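Local atomic coordinates of uncharacterized protein (Bacteroides thetaiotaomicron VPI-5482, PDB entry 2RLD), a protein that is of unknown function but belongs to the 23S rRNA-intervening sequence protein family, folds as a four-helix bundle and binds calcium. Residues Thr105-Asn108 / Lys109-Ser113. Sequence-based numbering, arbitrary orientation. Where two conformers were deposited one is given.
Sequences TEIN and KLLIS
Asn108 and Ile112 meet one turn apart on a single helix. The Ile112 N-H donates to Asn108 O at 2.9 Å. The end of the isoleucine covers the same oxygen. CG1 of Ile112 is anti to its own carbonyl carbon (chi1 -69°), which turns this branch back along the helix and sets it 3.2 Å from Asn108 O. One carbonyl has a backbone donor and an aliphatic branch against it.

Lys109 donates its N-H to Thr105 O at 3.1 Å. Its CG is anti to the backbone N, and the chain bends at chi3 (56°), which leaves CE of Lys109 4.1 Å from Glu106 O. The charged ends stay apart, with Lys109 NZ 5.6 Å from Glu106 OE2. Any attraction between them is probably weak; Glu106 also has a long, weak ion pair with Lys14 of helix 7-32. Glu106 O accepts from Leu110 N, and Leu110 CG packs against this oxygen at 3.4 Å.

Ile107 and Leu111 form the buried side. They lie side by side and point the same way, with CG2 of Ile107 3.6 Å from CD1 of Leu111. The bond from Leu111 N to Ile107 O is close to straight, at 170° about the hydrogen.

This is the regular i to i+4 pattern of an alpha helix, here within helix 94-116. Ile107 and Leu111 face the bundle interior, where both touch Val11 of helix 7-32, and Ile107 meets Ile49 and Leu111 meets Ile53 of helix 38-57. Asn108 rests on Ala76 and Asn77 of helix 62-88.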
ATOM      1  N   THR C 105     -25.153  -7.014   1.253  1.00 20.96           N
ATOM      2  CA  THR C 105     -26.144  -5.996   1.536  1.00 20.74           C
ATOM      3  C   THR C 105     -26.953  -6.354   2.795  1.00 20.21           C
ATOM      4  O   THR C 105     -27.435  -5.468   3.521  1.00 19.55           O
ATOM      5  CB  THR C 105     -27.029  -5.729   0.300  1.00 22.25           C
ATOM      6  OG1 THR C 105     -27.621  -6.947  -0.135  1.00 26.42           O
ATOM      7  CG2 THR C 105     -26.190  -5.170  -0.843  1.00 22.12           C
ATOM      8  N   GLU C 106     -27.082  -7.650   3.077  1.00 21.52           N
ATOM      9  CA  GLU C 106     -27.651  -8.095   4.353  1.00 21.74           C
ATOM     10  C   GLU C 106     -26.843  -7.534   5.518  1.00 19.79           C
ATOM     11  O   GLU C 106     -27.405  -7.143   6.524  1.00 22.00           O
ATOM     12  CB  GLU C 106     -27.693  -9.625   4.416  1.00 22.07           C
ATOM     13  CG  GLU C 106     -28.166 -10.199   5.732  1.00 25.32           C
ATOM     14  CD  GLU C 106     -28.184 -11.729   5.739  1.00 28.43           C
ATOM     15  OE1 GLU C 106     -27.336 -12.358   5.053  1.00 26.80           O
ATOM     16  OE2 GLU C 106     -29.058 -12.303   6.426  1.00 34.02           O
ATOM     17  N   ILE C 107     -25.510  -7.524   5.391  1.00 19.89           N
ATOM     18  CA  ILE C 107     -24.638  -6.979   6.430  1.00 19.64           C
ATOM     19  C   ILE C 107     -24.802  -5.463   6.556  1.00 19.76           C
ATOM     20  O   ILE C 107     -24.856  -4.934   7.681  1.00 17.44           O
ATOM     21  CB  ILE C 107     -23.141  -7.397   6.198  1.00 18.63           C
ATOM     22  CG1 ILE C 107     -22.974  -8.896   6.458  1.00 20.64           C
ATOM     23  CG2 ILE C 107     -22.166  -6.566   7.045  1.00 20.84           C
ATOM     24  CD1 ILE C 107     -21.655  -9.451   5.982  1.00 19.98           C
ATOM     25  N   ASN C 108     -24.902  -4.767   5.421  1.00 19.60           N
ATOM     26  CA  ASN C 108     -25.215  -3.334   5.435  1.00 20.10           C
ATOM     27  C   ASN C 108     -26.424  -3.016   6.319  1.00 20.43           C
ATOM     28  O   ASN C 108     -26.402  -2.106   7.151  1.00 20.34           O
ATOM     29  CB  ASN C 108     -25.554  -2.837   4.036  1.00 19.61           C
ATOM     30  CG  ASN C 108     -24.346  -2.648   3.164  1.00 22.88           C
ATOM     31  OD1 ASN C 108     -23.398  -3.412   3.230  1.00 26.97           O
ATOM     32  ND2 ASN C 108     -24.383  -1.613   2.321  1.00 29.35           N
ATOM     33  N   LYS C 109     -27.483  -3.784   6.106  1.00 20.40           N
ATOM     34  CA  LYS C 109     -28.781  -3.535   6.728  1.00 21.97           C
ATOM     35  C   LYS C 109     -28.670  -3.677   8.251  1.00 21.95           C
ATOM     36  O   LYS C 109     -29.160  -2.834   9.011  1.00 21.97           O
ATOM     37  CB  LYS C 109     -29.769  -4.543   6.160  1.00 23.26           C
ATOM     38  CG  LYS C 109     -31.186  -4.428   6.660  1.00 24.31           C
ATOM     39  CD  LYS C 109     -32.051  -5.542   6.082  1.00 28.75           C
ATOM     40  CE  LYS C 109     -31.481  -6.918   6.389  1.00 30.41           C
ATOM     41  NZ  LYS C 109     -32.531  -7.918   6.694  1.00 30.01           N
ATOM     42  N   LEU C 110     -28.002  -4.740   8.690  1.00 20.63           N
ATOM     43  CA  LEU C 110     -27.853  -4.998  10.115  1.00 21.02           C
ATOM     44  C   LEU C 110     -26.962  -3.926  10.773  1.00 21.58           C
ATOM     45  O   LEU C 110     -27.282  -3.396  11.863  1.00 19.57           O
ATOM     46  CB  LEU C 110     -27.270  -6.397  10.319  1.00 21.79           C
ATOM     47  CG  LEU C 110     -28.154  -7.541   9.797  1.00 23.54           C
ATOM     48  CD1 LEU C 110     -27.411  -8.894   9.753  1.00 22.13           C
ATOM     49  CD2 LEU C 110     -29.408  -7.626  10.651  1.00 25.18           C
ATOM     50  N   LEU C 111     -25.857  -3.582  10.104  1.00 19.82           N
ATOM     51  CA  LEU C 111     -24.978  -2.534  10.641  1.00 20.42           C
ATOM     52  C   LEU C 111     -25.708  -1.204  10.783  1.00 19.80           C
ATOM     53  O   LEU C 111     -25.586  -0.513  11.800  1.00 22.32           O
ATOM     54  CB  LEU C 111     -23.737  -2.354   9.781  1.00 18.12           C
ATOM     55  CG  LEU C 111     -22.769  -3.535   9.759  1.00 17.60           C
ATOM     56  CD1 LEU C 111     -21.778  -3.328   8.618  1.00 20.47           C
ATOM     57  CD2 LEU C 111     -22.050  -3.672  11.094  1.00 17.92           C
ATOM     58  N   ILE C 112     -26.511  -0.862   9.787  1.00 21.92           N
ATOM     59  CA  ILE C 112     -27.249   0.395   9.837  1.00 21.38           C
ATOM     60  C   ILE C 112     -28.258   0.397  10.988  1.00 23.70           C
ATOM     61  O   ILE C 112     -28.406   1.409  11.706  1.00 24.04           O
ATOM     62  CB  ILE C 112     -27.938   0.701   8.493  1.00 21.16           C
ATOM     63  CG1 ILE C 112     -26.874   1.033   7.448  1.00 22.95           C
ATOM     64  CG2 ILE C 112     -28.939   1.876   8.657  1.00 21.38           C
ATOM     65  CD1 ILE C 112     -27.329   0.870   6.023  1.00 23.81           C
ATOM     66  N   SER C 113     -28.932  -0.734  11.190  1.00 24.58           N
ATOM     67  CA  SER C 113     -29.906  -0.865  12.270  0.50 25.92           C
ATOM     68  C   SER C 113     -29.242  -0.619  13.620  1.00 25.29           C
ATOM     69  O   SER C 113     -29.677   0.219  14.401  1.00 23.38           O
ATOM     70  CB  SER C 113     -30.541  -2.260  12.255  0.50 27.19           C
ATOM     71  OG  SER C 113     -31.601  -2.342  13.188  0.50 27.48           O
TER